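KLLA0E08119p (Kluyveromyces lactis, PDB 3VA7) probably catalyses the ATP-dependent carboxylation of urea to urea-1-carboxylate with biotin as cofactor, the present chain being the carboxylase part of a longer bifunctional protein. Local coordinates at residues A[429-434]-A[451-456]; A[661-666]-A[777-782]; A[927-932]-A[1075-1080]; A[493-498]-A[602-607]; A[93-98]-A[118-123]. All blocks are in the same frame, centred on the assembly; numbering follows the deposited sequence.

Contact 1: residues A[429-434]-A[451-456]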
# COMPACT_ATOMS: atom_id res chain seq x y z
N LYS A 429 -32.22 -7.64 -6.02
CA LYS A 429 -31.10 -8.45 -5.57
C LYS A 429 -29.81 -7.98 -6.14
O LYS A 429 -28.77 -8.07 -5.49
CB LYS A 429 -31.29 -9.94 -5.83
CG LYS A 429 -32.05 -10.62 -4.72
CD LYS A 429 -32.53 -11.96 -5.10
CE LYS A 429 -33.37 -12.45 -4.01
NZ LYS A 429 -33.48 -13.93 -4.10
N LEU A 430 -29.87 -7.46 -7.36
CA LEU A 430 -28.67 -7.17 -8.07
C LEU A 430 -28.10 -5.88 -7.50
O LEU A 430 -26.86 -5.76 -7.31
CB LEU A 430 -28.92 -7.06 -9.58
CG LEU A 430 -27.79 -6.41 -10.34
CD1 LEU A 430 -26.64 -7.40 -10.41
CD2 LEU A 430 -28.22 -5.91 -11.71
N ASN A 431 -29.00 -4.93 -7.22
CA ASN A 431 -28.61 -3.68 -6.58
C ASN A 431 -27.96 -4.02 -5.23
O ASN A 431 -26.85 -3.55 -4.98
CB ASN A 431 -29.74 -2.64 -6.50
CG ASN A 431 -30.08 -1.99 -7.87
OD1 ASN A 431 -29.40 -1.08 -8.35
ND2 ASN A 431 -31.18 -2.44 -8.47
N GLN A 432 -28.58 -4.87 -4.41
CA GLN A 432 -27.95 -5.18 -3.14
C GLN A 432 -26.55 -5.78 -3.39
O GLN A 432 -25.56 -5.30 -2.82
CB GLN A 432 -28.79 -6.03 -2.17
CG GLN A 432 -28.14 -6.14 -0.74
CD GLN A 432 -28.75 -7.22 0.27
OE1 GLN A 432 -29.96 -7.37 0.36
NE2 GLN A 432 -27.88 -7.91 1.05
N ALA A 433 -26.45 -6.78 -4.27
CA ALA A 433 -25.14 -7.40 -4.58
C ALA A 433 -24.06 -6.37 -4.97
O ALA A 433 -22.95 -6.39 -4.46
CB ALA A 433 -25.28 -8.50 -5.67
N LEU A 434 -24.41 -5.48 -5.88
CA LEU A 434 -23.49 -4.44 -6.30
C LEU A 434 -23.03 -3.54 -5.15
O LEU A 434 -21.85 -3.16 -5.11
CB LEU A 434 -24.12 -3.60 -7.43
CG LEU A 434 -24.29 -4.45 -8.69
CD1 LEU A 434 -24.80 -3.66 -9.83
CD2 LEU A 434 -23.01 -5.16 -9.06
N SER A 451 -25.29 2.63 -10.77
CA SER A 451 -26.09 3.60 -11.46
C SER A 451 -26.99 2.95 -12.54
O SER A 451 -28.20 3.24 -12.58
CB SER A 451 -25.16 4.66 -12.03
OG SER A 451 -25.65 5.10 -13.27
N ILE A 452 -26.43 2.08 -13.39
CA ILE A 452 -27.26 1.35 -14.38
C ILE A 452 -28.27 0.43 -13.71
O ILE A 452 -29.45 0.65 -13.85
CB ILE A 452 -26.46 0.56 -15.39
CG1 ILE A 452 -25.59 1.49 -16.23
CG2 ILE A 452 -27.38 -0.21 -16.29
CD1 ILE A 452 -24.63 0.74 -17.09
N ALA A 453 -27.80 -0.54 -12.94
CA ALA A 453 -28.69 -1.42 -12.14
C ALA A 453 -29.79 -0.65 -11.41
O ALA A 453 -30.83 -1.19 -11.07
CB ALA A 453 -27.88 -2.21 -11.13
N SER A 454 -29.54 0.63 -11.17
CA SER A 454 -30.45 1.48 -10.38
C SER A 454 -31.42 2.31 -11.16
O SER A 454 -32.34 2.86 -10.58
CB SER A 454 -29.65 2.48 -9.56
OG SER A 454 -29.50 1.88 -8.32
N SER A 455 -31.14 2.45 -12.45
CA SER A 455 -31.83 3.41 -13.29
C SER A 455 -33.32 3.10 -13.41
O SER A 455 -33.77 1.98 -13.14
CB SER A 455 -31.16 3.48 -14.67
OG SER A 455 -31.14 2.21 -15.27
N LYS A 456 -34.08 4.13 -13.78
CA LYS A 456 -35.50 3.98 -14.05
C LYS A 456 -35.56 3.15 -15.34
O LYS A 456 -36.32 2.17 -15.43
CB LYS A 456 -36.15 5.37 -14.20
CG LYS A 456 -37.70 5.43 -14.41
CD LYS A 456 -38.46 5.44 -13.06
CE LYS A 456 -39.54 6.56 -13.04
NZ LYS A 456 -40.38 6.51 -11.79

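Contact 2: residues A[661-666]-A[777-782]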
# COMPACT_ATOMS: atom_id res chain seq x y z
N LYS A 661 9.79 33.47 8.03
CA LYS A 661 10.61 32.24 7.95
C LYS A 661 11.36 32.03 9.26
O LYS A 661 12.50 31.54 9.31
CB LYS A 661 11.53 32.23 6.71
CG LYS A 661 10.74 32.20 5.37
CD LYS A 661 11.63 32.20 4.10
CE LYS A 661 12.24 30.78 3.79
NZ LYS A 661 11.28 29.87 3.07
N ASP A 662 10.69 32.39 10.34
CA ASP A 662 11.35 32.29 11.63
C ASP A 662 10.32 31.99 12.70
O ASP A 662 9.23 32.59 12.71
CB ASP A 662 12.17 33.54 11.91
CG ASP A 662 12.60 33.63 13.34
OD1 ASP A 662 13.67 33.02 13.73
OD2 ASP A 662 11.83 34.29 14.08
N TRP A 663 10.65 31.05 13.59
CA TRP A 663 9.62 30.45 14.42
C TRP A 663 10.13 30.09 15.77
O TRP A 663 11.29 29.68 15.89
CB TRP A 663 9.22 29.12 13.83
CG TRP A 663 8.70 29.06 12.46
CD1 TRP A 663 9.43 29.03 11.30
CD2 TRP A 663 7.33 28.92 12.10
NE1 TRP A 663 8.55 28.91 10.20
CE2 TRP A 663 7.26 28.83 10.68
CE3 TRP A 663 6.14 28.83 12.84
CZ2 TRP A 663 6.07 28.65 10.00
CZ3 TRP A 663 4.93 28.67 12.15
CH2 TRP A 663 4.90 28.57 10.75
N LYS A 664 9.26 30.21 16.79
CA LYS A 664 9.63 29.69 18.13
C LYS A 664 8.79 28.47 18.31
O LYS A 664 7.57 28.50 18.03
CB LYS A 664 9.35 30.67 19.27
CG LYS A 664 10.08 32.03 19.20
CD LYS A 664 11.56 31.90 19.04
CE LYS A 664 12.16 33.20 18.50
NZ LYS A 664 13.65 33.17 18.53
N ILE A 665 9.43 27.39 18.75
CA ILE A 665 8.75 26.11 18.82
C ILE A 665 8.89 25.50 20.19
O ILE A 665 10.01 25.17 20.62
CB ILE A 665 9.25 25.20 17.68
CG1 ILE A 665 8.92 25.87 16.33
CG2 ILE A 665 8.63 23.78 17.77
CD1 ILE A 665 8.91 24.98 15.16
N GLY A 666 7.76 25.35 20.89
CA GLY A 666 7.77 24.88 22.29
C GLY A 666 8.05 23.39 22.39
O GLY A 666 7.51 22.59 21.60
N ASP A 777 13.91 27.93 6.68
CA ASP A 777 13.28 28.57 7.84
C ASP A 777 14.26 28.47 8.99
O ASP A 777 15.11 27.59 8.99
CB ASP A 777 11.95 27.92 8.25
CG ASP A 777 10.79 28.25 7.31
OD1 ASP A 777 9.66 27.77 7.60
OD2 ASP A 777 10.97 28.94 6.27
N THR A 778 14.18 29.41 9.94
CA THR A 778 14.92 29.32 11.19
C THR A 778 13.95 28.99 12.34
O THR A 778 12.80 29.41 12.34
CB THR A 778 15.66 30.65 11.53
OG1 THR A 778 14.77 31.76 11.33
CG2 THR A 778 16.86 30.84 10.65
N ILE A 779 14.42 28.26 13.33
CA ILE A 779 13.57 27.94 14.46
C ILE A 779 14.38 28.02 15.71
O ILE A 779 15.61 27.92 15.64
CB ILE A 779 12.89 26.52 14.34
CG1 ILE A 779 13.90 25.39 14.59
CG2 ILE A 779 12.23 26.30 12.97
CD1 ILE A 779 13.36 23.99 14.21
N GLN A 780 13.69 28.19 16.83
CA GLN A 780 14.32 28.14 18.16
C GLN A 780 13.38 27.36 19.04
O GLN A 780 12.15 27.59 19.06
CB GLN A 780 14.50 29.53 18.76
CG GLN A 780 15.31 29.53 20.03
CD GLN A 780 15.46 30.93 20.65
OE1 GLN A 780 14.65 31.84 20.42
NE2 GLN A 780 16.51 31.10 21.46
N PHE A 781 13.96 26.41 19.76
CA PHE A 781 13.20 25.56 20.66
C PHE A 781 13.08 26.19 22.02
O PHE A 781 14.04 26.62 22.64
CB PHE A 781 13.86 24.18 20.76
CG PHE A 781 13.83 23.41 19.48
CD1 PHE A 781 12.60 23.07 18.88
CD2 PHE A 781 15.02 23.01 18.86
CE1 PHE A 781 12.56 22.37 17.70
CE2 PHE A 781 14.99 22.29 17.65
CZ PHE A 781 13.77 21.98 17.05
N VAL A 782 11.88 26.24 22.49
CA VAL A 782 11.57 27.03 23.65
C VAL A 782 11.07 26.02 24.72
O VAL A 782 10.14 25.23 24.46
CB VAL A 782 10.55 28.07 23.14
CG1 VAL A 782 9.19 27.78 23.60
CG2 VAL A 782 11.01 29.47 23.44

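Contact 3: residues A[927-932]-A[1075-1080]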
# COMPACT_ATOMS: atom_id res chain seq x y z
N ILE A 927 10.65 -19.13 15.47
CA ILE A 927 11.98 -19.22 14.79
C ILE A 927 11.79 -19.11 13.29
O ILE A 927 11.18 -19.98 12.67
CB ILE A 927 12.72 -20.60 15.06
CG1 ILE A 927 12.85 -20.85 16.56
CG2 ILE A 927 14.09 -20.62 14.42
CD1 ILE A 927 13.01 -22.31 16.86
N PHE A 928 12.30 -18.01 12.76
CA PHE A 928 12.22 -17.72 11.34
C PHE A 928 13.56 -18.04 10.68
O PHE A 928 14.62 -17.55 11.13
CB PHE A 928 11.90 -16.22 11.14
CG PHE A 928 10.44 -15.84 11.40
CD1 PHE A 928 9.95 -15.75 12.69
CD2 PHE A 928 9.56 -15.63 10.33
CE1 PHE A 928 8.57 -15.43 12.95
CE2 PHE A 928 8.19 -15.31 10.57
CZ PHE A 928 7.71 -15.19 11.90
N LYS A 929 13.52 -18.84 9.61
CA LYS A 929 14.69 -19.02 8.76
C LYS A 929 14.51 -18.32 7.42
O LYS A 929 13.65 -18.71 6.58
CB LYS A 929 14.97 -20.52 8.57
CG LYS A 929 15.80 -21.06 9.74
CD LYS A 929 15.61 -22.52 9.94
CE LYS A 929 16.39 -22.93 11.20
NZ LYS A 929 16.15 -24.38 11.44
N LEU A 930 15.33 -17.29 7.20
CA LEU A 930 15.06 -16.37 6.12
C LEU A 930 16.23 -16.29 5.12
O LEU A 930 17.39 -16.12 5.54
CB LEU A 930 14.80 -14.97 6.73
CG LEU A 930 13.56 -14.76 7.63
CD1 LEU A 930 13.42 -13.32 7.96
CD2 LEU A 930 12.29 -15.24 6.92
N PRO A 931 15.93 -16.36 3.81
CA PRO A 931 16.99 -16.32 2.80
C PRO A 931 17.63 -14.95 2.75
O PRO A 931 16.93 -13.96 2.77
CB PRO A 931 16.23 -16.54 1.49
CG PRO A 931 14.85 -16.11 1.78
CD PRO A 931 14.59 -16.36 3.19
N MET A 932 18.95 -14.89 2.65
CA MET A 932 19.59 -13.57 2.48
C MET A 932 20.73 -13.62 1.44
O MET A 932 21.65 -14.48 1.48
CB MET A 932 20.07 -13.06 3.84
CG MET A 932 20.72 -11.71 3.82
SD MET A 932 22.21 -11.68 4.88
CE MET A 932 23.38 -12.07 3.64
N GLN A 1075 13.09 -15.48 16.98
CA GLN A 1075 14.43 -15.67 16.46
C GLN A 1075 14.48 -15.68 14.95
O GLN A 1075 13.67 -16.36 14.26
CB GLN A 1075 15.03 -16.98 16.98
CG GLN A 1075 15.60 -16.87 18.37
CD GLN A 1075 15.71 -18.20 19.07
OE1 GLN A 1075 16.46 -19.10 18.64
NE2 GLN A 1075 14.97 -18.35 20.17
N VAL A 1076 15.44 -14.94 14.43
CA VAL A 1076 15.66 -14.90 12.99
C VAL A 1076 16.98 -15.52 12.76
O VAL A 1076 17.97 -15.12 13.39
CB VAL A 1076 15.66 -13.45 12.45
CG1 VAL A 1076 16.16 -13.38 10.97
CG2 VAL A 1076 14.23 -12.88 12.56
N GLU A 1077 17.01 -16.48 11.85
CA GLU A 1077 18.29 -17.08 11.34
C GLU A 1077 18.44 -16.83 9.84
O GLU A 1077 17.47 -16.92 9.09
CB GLU A 1077 18.41 -18.58 11.62
CG GLU A 1077 18.66 -18.92 13.10
CD GLU A 1077 18.92 -20.44 13.34
OE1 GLU A 1077 18.26 -21.06 14.21
OE2 GLU A 1077 19.81 -21.02 12.64
N PHE A 1078 19.63 -16.51 9.39
CA PHE A 1078 19.81 -16.35 7.94
C PHE A 1078 20.41 -17.59 7.22
O PHE A 1078 21.27 -18.29 7.78
CB PHE A 1078 20.64 -15.13 7.67
CG PHE A 1078 19.94 -13.85 7.96
CD1 PHE A 1078 20.53 -12.89 8.78
CD2 PHE A 1078 18.69 -13.58 7.38
CE1 PHE A 1078 19.87 -11.70 9.07
CE2 PHE A 1078 18.04 -12.42 7.62
CZ PHE A 1078 18.61 -11.44 8.48
N TYR A 1079 19.94 -17.86 6.00
CA TYR A 1079 20.60 -18.84 5.13
C TYR A 1079 20.96 -18.23 3.77
O TYR A 1079 20.23 -17.36 3.24
CB TYR A 1079 19.79 -20.16 4.99
CG TYR A 1079 18.47 -20.07 4.22
CD1 TYR A 1079 18.44 -20.20 2.82
CD2 TYR A 1079 17.25 -19.85 4.91
CE1 TYR A 1079 17.27 -20.09 2.14
CE2 TYR A 1079 16.05 -19.75 4.23
CZ TYR A 1079 16.06 -19.88 2.85
OH TYR A 1079 14.88 -19.79 2.18
N PRO A 1080 22.11 -18.64 3.21
CA PRO A 1080 22.67 -18.06 1.93
C PRO A 1080 21.87 -18.37 0.67
O PRO A 1080 21.57 -19.53 0.44
CB PRO A 1080 24.01 -18.77 1.81
CG PRO A 1080 23.76 -20.11 2.59
CD PRO A 1080 23.01 -19.65 3.80

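Contact 4: residues A[493-498]-A[602-607]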
# COMPACT_ATOMS: atom_id res chain seq x y z
N PRO A 493 -7.19 11.42 14.41
CA PRO A 493 -5.76 11.47 14.73
C PRO A 493 -4.84 10.64 13.83
O PRO A 493 -3.62 10.76 13.95
CB PRO A 493 -5.69 10.95 16.16
CG PRO A 493 -6.95 10.10 16.32
CD PRO A 493 -7.94 10.55 15.37
N GLY A 494 -5.39 9.84 12.93
CA GLY A 494 -4.54 9.06 12.00
C GLY A 494 -4.52 7.59 12.41
O GLY A 494 -5.46 7.07 13.04
N ARG A 495 -3.43 6.91 12.05
CA ARG A 495 -3.34 5.47 12.21
C ARG A 495 -2.79 5.26 13.58
O ARG A 495 -1.61 4.97 13.73
CB ARG A 495 -2.40 4.87 11.14
CG ARG A 495 -2.44 3.36 11.00
CD ARG A 495 -2.02 2.92 9.61
NE ARG A 495 -3.10 3.04 8.65
CZ ARG A 495 -3.10 3.90 7.62
NH1 ARG A 495 -2.06 4.71 7.42
NH2 ARG A 495 -4.15 3.97 6.80
N THR A 496 -3.63 5.42 14.60
CA THR A 496 -3.11 5.27 15.98
C THR A 496 -3.31 3.81 16.37
O THR A 496 -4.10 3.11 15.74
CB THR A 496 -3.85 6.18 17.01
OG1 THR A 496 -5.24 5.81 17.03
CG2 THR A 496 -3.76 7.66 16.65
N GLY A 497 -2.58 3.37 17.40
CA GLY A 497 -2.79 2.04 17.95
C GLY A 497 -1.58 1.13 17.82
O GLY A 497 -1.58 0.04 18.39
N TYR A 498 -0.56 1.57 17.07
CA TYR A 498 0.47 0.67 16.57
C TYR A 498 1.87 1.22 16.56
O TYR A 498 2.73 0.70 15.90
CB TYR A 498 0.12 0.18 15.17
CG TYR A 498 -1.24 -0.43 14.97
CD1 TYR A 498 -1.47 -1.78 15.19
CD2 TYR A 498 -2.29 0.33 14.52
CE1 TYR A 498 -2.75 -2.38 14.94
CE2 TYR A 498 -3.56 -0.23 14.28
CZ TYR A 498 -3.78 -1.58 14.49
OH TYR A 498 -5.05 -2.09 14.25
N LEU A 602 -5.91 -0.61 8.77
CA LEU A 602 -5.53 -0.53 10.18
C LEU A 602 -6.19 0.63 10.98
O LEU A 602 -5.56 1.27 11.82
CB LEU A 602 -4.01 -0.50 10.33
CG LEU A 602 -3.30 -1.83 10.09
CD1 LEU A 602 -1.84 -1.56 10.15
CD2 LEU A 602 -3.72 -2.98 11.09
N GLY A 603 -7.47 0.86 10.72
CA GLY A 603 -8.26 1.77 11.51
C GLY A 603 -8.40 3.18 10.95
O GLY A 603 -9.16 4.00 11.49
N SER A 604 -7.68 3.48 9.88
CA SER A 604 -7.54 4.86 9.41
C SER A 604 -7.46 4.93 7.91
O SER A 604 -6.91 4.03 7.24
CB SER A 604 -6.26 5.48 9.96
OG SER A 604 -6.00 6.67 9.25
N ARG A 605 -7.99 6.01 7.39
CA ARG A 605 -7.92 6.30 5.98
C ARG A 605 -6.70 7.12 5.61
O ARG A 605 -6.61 7.59 4.47
CB ARG A 605 -9.19 7.03 5.56
CG ARG A 605 -10.37 6.12 5.64
CD ARG A 605 -11.61 6.86 5.32
NE ARG A 605 -12.71 5.94 5.07
CZ ARG A 605 -13.60 5.52 5.95
NH1 ARG A 605 -13.53 5.90 7.21
NH2 ARG A 605 -14.56 4.67 5.54
N SER A 606 -5.76 7.28 6.54
CA SER A 606 -4.58 8.08 6.25
C SER A 606 -3.63 7.35 5.34
O SER A 606 -3.44 6.12 5.47
CB SER A 606 -3.83 8.48 7.51
OG SER A 606 -4.51 9.50 8.18
N THR A 607 -3.01 8.14 4.45
CA THR A 607 -1.99 7.65 3.55
C THR A 607 -0.60 7.58 4.19
O THR A 607 -0.08 8.60 4.66
CB THR A 607 -1.86 8.57 2.35
OG1 THR A 607 -3.16 8.86 1.78
CG2 THR A 607 -0.97 7.95 1.31
O HOH W 1 -5.62 3.08 13.75

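Contact 5: residues A[93-98]-A[118-123]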
# COMPACT_ATOMS: atom_id res chain seq x y z
N ASP A 93 0.61 -24.74 -30.75
CA ASP A 93 1.64 -25.78 -30.65
C ASP A 93 1.92 -26.09 -29.20
O ASP A 93 1.92 -27.27 -28.78
CB ASP A 93 2.89 -25.45 -31.49
CG ASP A 93 2.88 -26.18 -32.85
OD1 ASP A 93 1.75 -26.51 -33.35
OD2 ASP A 93 3.97 -26.48 -33.40
N LYS A 94 2.11 -25.00 -28.45
CA LYS A 94 2.33 -25.01 -27.03
C LYS A 94 1.18 -25.71 -26.30
O LYS A 94 1.43 -26.67 -25.53
CB LYS A 94 2.51 -23.58 -26.53
CG LYS A 94 3.89 -22.96 -26.85
CD LYS A 94 3.93 -21.49 -26.48
CE LYS A 94 5.36 -21.07 -26.07
NZ LYS A 94 5.48 -19.69 -25.54
N ILE A 95 -0.07 -25.31 -26.60
CA ILE A 95 -1.30 -25.88 -25.97
C ILE A 95 -1.35 -27.38 -26.12
O ILE A 95 -1.52 -28.13 -25.14
CB ILE A 95 -2.66 -25.23 -26.49
CG1 ILE A 95 -2.82 -23.75 -26.11
CG2 ILE A 95 -3.88 -26.04 -26.04
CD1 ILE A 95 -2.22 -23.31 -24.74
N ILE A 96 -1.18 -27.83 -27.36
CA ILE A 96 -1.33 -29.24 -27.67
C ILE A 96 -0.19 -30.05 -27.01
O ILE A 96 -0.41 -31.17 -26.52
CB ILE A 96 -1.39 -29.42 -29.20
CG1 ILE A 96 -2.62 -30.25 -29.58
CG2 ILE A 96 -0.12 -30.06 -29.72
CD1 ILE A 96 -3.90 -29.47 -29.66
N ASN A 97 1.00 -29.46 -27.00
CA ASN A 97 2.15 -30.01 -26.26
C ASN A 97 1.85 -30.06 -24.74
O ASN A 97 2.12 -31.08 -24.04
CB ASN A 97 3.46 -29.22 -26.56
CG ASN A 97 4.71 -29.83 -25.86
OD1 ASN A 97 4.98 -31.05 -25.96
ND2 ASN A 97 5.45 -28.99 -25.14
N ALA A 98 1.24 -28.98 -24.24
CA ALA A 98 0.78 -28.98 -22.86
C ALA A 98 -0.16 -30.15 -22.51
O ALA A 98 0.01 -30.76 -21.44
CB ALA A 98 0.21 -27.67 -22.49
N ALA A 118 -10.96 -23.03 -35.81
CA ALA A 118 -11.20 -24.35 -36.38
C ALA A 118 -9.94 -25.13 -36.71
O ALA A 118 -9.98 -26.37 -36.73
CB ALA A 118 -12.10 -24.24 -37.62
N ASP A 119 -8.83 -24.44 -37.01
CA ASP A 119 -7.58 -25.18 -37.19
C ASP A 119 -7.32 -25.92 -35.89
O ASP A 119 -7.08 -27.16 -35.86
CB ASP A 119 -6.38 -24.27 -37.52
CG ASP A 119 -6.50 -23.57 -38.90
OD1 ASP A 119 -5.94 -22.45 -39.02
OD2 ASP A 119 -7.13 -24.13 -39.84
N PHE A 120 -7.42 -25.16 -34.79
CA PHE A 120 -7.31 -25.72 -33.45
C PHE A 120 -8.28 -26.87 -33.19
O PHE A 120 -7.86 -27.94 -32.78
CB PHE A 120 -7.42 -24.65 -32.37
CG PHE A 120 -7.25 -25.18 -30.98
CD1 PHE A 120 -8.27 -25.08 -30.05
CD2 PHE A 120 -6.06 -25.83 -30.61
CE1 PHE A 120 -8.10 -25.57 -28.77
CE2 PHE A 120 -5.88 -26.32 -29.32
CZ PHE A 120 -6.89 -26.20 -28.41
N SER A 121 -9.56 -26.69 -33.47
CA SER A 121 -10.45 -27.84 -33.26
C SER A 121 -9.95 -29.08 -34.02
O SER A 121 -9.92 -30.17 -33.46
CB SER A 121 -11.89 -27.52 -33.59
OG SER A 121 -12.65 -28.69 -33.41
N ASP A 122 -9.51 -28.85 -35.27
CA ASP A 122 -8.98 -29.88 -36.16
C ASP A 122 -7.63 -30.50 -35.68
O ASP A 122 -7.48 -31.73 -35.73
CB ASP A 122 -8.85 -29.36 -37.63
CG ASP A 122 -10.22 -29.19 -38.35
OD1 ASP A 122 -11.18 -29.98 -38.15
OD2 ASP A 122 -10.33 -28.26 -39.17
N ARG A 123 -6.68 -29.65 -35.23
CA ARG A 123 -5.45 -30.13 -34.55
C ARG A 123 -5.74 -31.08 -33.39
O ARG A 123 -5.07 -32.12 -33.26
CB ARG A 123 -4.58 -28.97 -34.01
CG ARG A 123 -3.24 -28.70 -34.75
CD ARG A 123 -2.42 -30.01 -35.05
NE ARG A 123 -1.26 -30.30 -34.17
CZ ARG A 123 -0.33 -29.43 -33.76
NH1 ARG A 123 -0.36 -28.15 -34.12
NH2 ARG A 123 0.66 -29.85 -32.96

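Contact 1: residues A[429-434]-A[451-456]
N431 reaches across from helix 423-435 and uses both ends of its amide on helix 446-454. Its ND2 gives a hydrogen to A453 O at 2.9 Å; the oxygen lies close to the amide plane, yet the nitrogen stands well above the plane of the A453 carbonyl. At the other end OD1 accepts from S454 OG at 3.0 Å. CG sits anti to the carbonyl carbon (chi1 -73°), which carries the amide out toward the second helix while ND2 also binds I427 O one turn back in its own. The tight part lies beside this amide. The methyl of A453 meets L434 CD1 at 3.6 Å and L430 CD2 at 3.8 Å, and both leucines are buried, L430 going on to strands 362-372 and 412-420. The loose side is at S454, which is solvent-exposed and adds little beyond its hydroxyl. With an alanine at N431, the S454 hydroxyl and the A453 carbonyl would probably both lose their partner across the contact, leaving only the methyl contacts between these two turns. This is a small helix-helix interface, alanine against leucines with a polar margin, within the biotin carboxylase C-terminal domain.

Contact 2: residues A[661-666]-A[777-782]
W663 and D777 make the side-chain hydrogen bond at the start of this strand pair: the indole NE1 donates to OD1 at 3.0 Å, coming from above the carboxylate plane, with ring and carboxylate turned 36° apart. The other oxygen, OD2, has K661 NZ at 3.3 Å, a weak salt bridge, and that ammonium also binds T774. D777 keeps CG anti to its carbonyl carbon (chi1 -74°), which leaves its two oxygens between the indole and the lysine. On the other side of the sheet K664 NZ donates to Q780 OE1, and T778 OG1 lies 2.9 Å from D662 OD1, an oxygen that K690 holds in a salt bridge. Back on the W663 face the I665 side chain is apolar in its contacts: its CB lies beside F781 CD1, and its CD1 reaches I779 CG2 at 4.2 Å.

The parallel backbone ladder carries these groups. T778 N binds K661 O at 2.8 Å, Q780 N binds W663 O, I665 N binds Q780 O at 2.7 Å, and V782 N binds I665 O; the bond from W663 N to T778 O is weak. The strands run 28° apart in the A and B part of the carboxyltransferase domain. Helix 767-770 packs against W663 and I665, strand 691-698 pairs with the other edge of 778-783, and F781 meets the rings of F686 and W691.

Contact 3: residues A[927-932]-A[1075-1080]
The ring of Y1079 lies with one face on P931, whose CA stands 3.6 Å above the ring centre, while K929 O comes in at the edge. F1078, on the other side of the sheet, has V1076 CG1 over one face and M932 SD over the opposite one, a Met-aromatic contact with the sulfur 4.5 Å from the ring centroid; L930 O lies at its edge. The frame is a parallel strand pair, 922-934 with 1075-1081, in the mixed sheet of the carboxyltransferase domain's C and D part. Y1079 places CG between its backbone N and carbonyl carbon (chi1 69°), folding the ring back over the neighbouring strand, CZ 3.6 Å from P931 CB. A serine at Y1079 would probably uncover P931 and remove the ring edge beside K929 O. L930 fills the F1078 side, its CD1 4.1 Å from V1076 CG1, and strand 1031-1034 covers both L930 and F1078. K929 and E1077 run alongside each other, but their charged ends stay apart, NZ 4.8 Å from OE1. Along the pair run straight backbone bonds: F928 N to Q1075 O at 2.6 Å, L930 N to E1077 O, and between them E1077 N to F928 O at 2.7 Å and 170°.

Contact 4: residues A[493-498]-A[602-607]
R495 lays its guanidinium beside the 602-607 loop, with S604 OG over one face, toward its rim, 4.1 Å above the plane, and S606 O at its edge. R495 NH1 and NH2 both donate to S606 O, at 2.8 and 2.6 Å; the oxygen lies in the guanidinium plane, and NH2 arrives on one of its lone pairs. NH2 also makes a weak bond to S604 O, and NE binds Y601 O, so three backbone carbonyls take up the N-H groups. CG lies anti to the backbone N (chi1 -168°), which runs CD past L602 CB at 4.0 Å; the bend at chi3 then turns the guanidinium toward S604 and S606. At the other end Y498 meets L602, its CZ 3.7 Å from CD2. At the edge of the Y498 ring a water donates to T496 O and to L602 O, bridging the two backbones. Second-shell order comes from D491, which bonds S604 OG and S606 OG; S604 OG accepts from S606 N at 2.8 Å, an ST turn. The first segment lies in the loop between strand 488-490 and helix 511-520, the second follows strand 587-592, and S606 and T607 pack back against strand 488-490, with T607 bonded to V489.

Contact 5: residues A[93-98]-A[118-123]
D93 and R123 come together at about a right angle, the carboxylate plane turned 79° from the guanidinium. That leaves a single bond to join them: NH1 donates to OD1 at 2.8 Å with an N-H...O angle of 173°, the oxygen lies in the guanidinium plane, and the nitrogen comes nearly along the C-O axis. R123 NH2 has I96 CG2 3.3 Å away, the isoleucine side chain running obliquely to the arginine. Bends at chi2 and chi3 turn the arginine chain toward D93.

Deeper in, the contact is wholly apolar. I95 meets F120 at about a right angle, CG2 against CZ at 3.8 Å. I96 and F120 instead slide past each other in opposite directions, with CD1 3.7 Å from CE2. F120 holds CG anti to its backbone N, which sends the ring toward helix 92-101, where L114 and F131 also pack on it. The helix axes stay 11.2 Å apart and 27° from parallel; helices 92-101 and 118-125 lead into strands 106-108 and 130-131, neighbours in the parallel sheet of the biotin carboxylase N-terminal domain.

R123 also has a salt bridge from NE to E127. D93 and E127 together offset its charge, which probably makes it less costly to hold beside apolar groups, and the ion pair, exposed at D93, borders an interface whose core is isoleucine and phenylalanine.

In the fold
The five contacts are spread over separate parts of the chain and none touches another. Contacts 1 and 5 both belong to the biotin carboxylase part, their centres 42 Å apart, while contacts 2, 3 and 4 lie in the carboxyltransferase part. Contact 4 is the most central, with its centre about 29 Å from that of contact 2, 31 Å from contact 3 and 32 Å from contact 1; contacts 2 and 5 are farthest apart, at 74 Å. The bound ligands mark the carboxyltransferase site: the side chain of F781 in contact 2 is about 13 Å from the biotin group, and that of F1078 in contact 3 about 13 Å from urea.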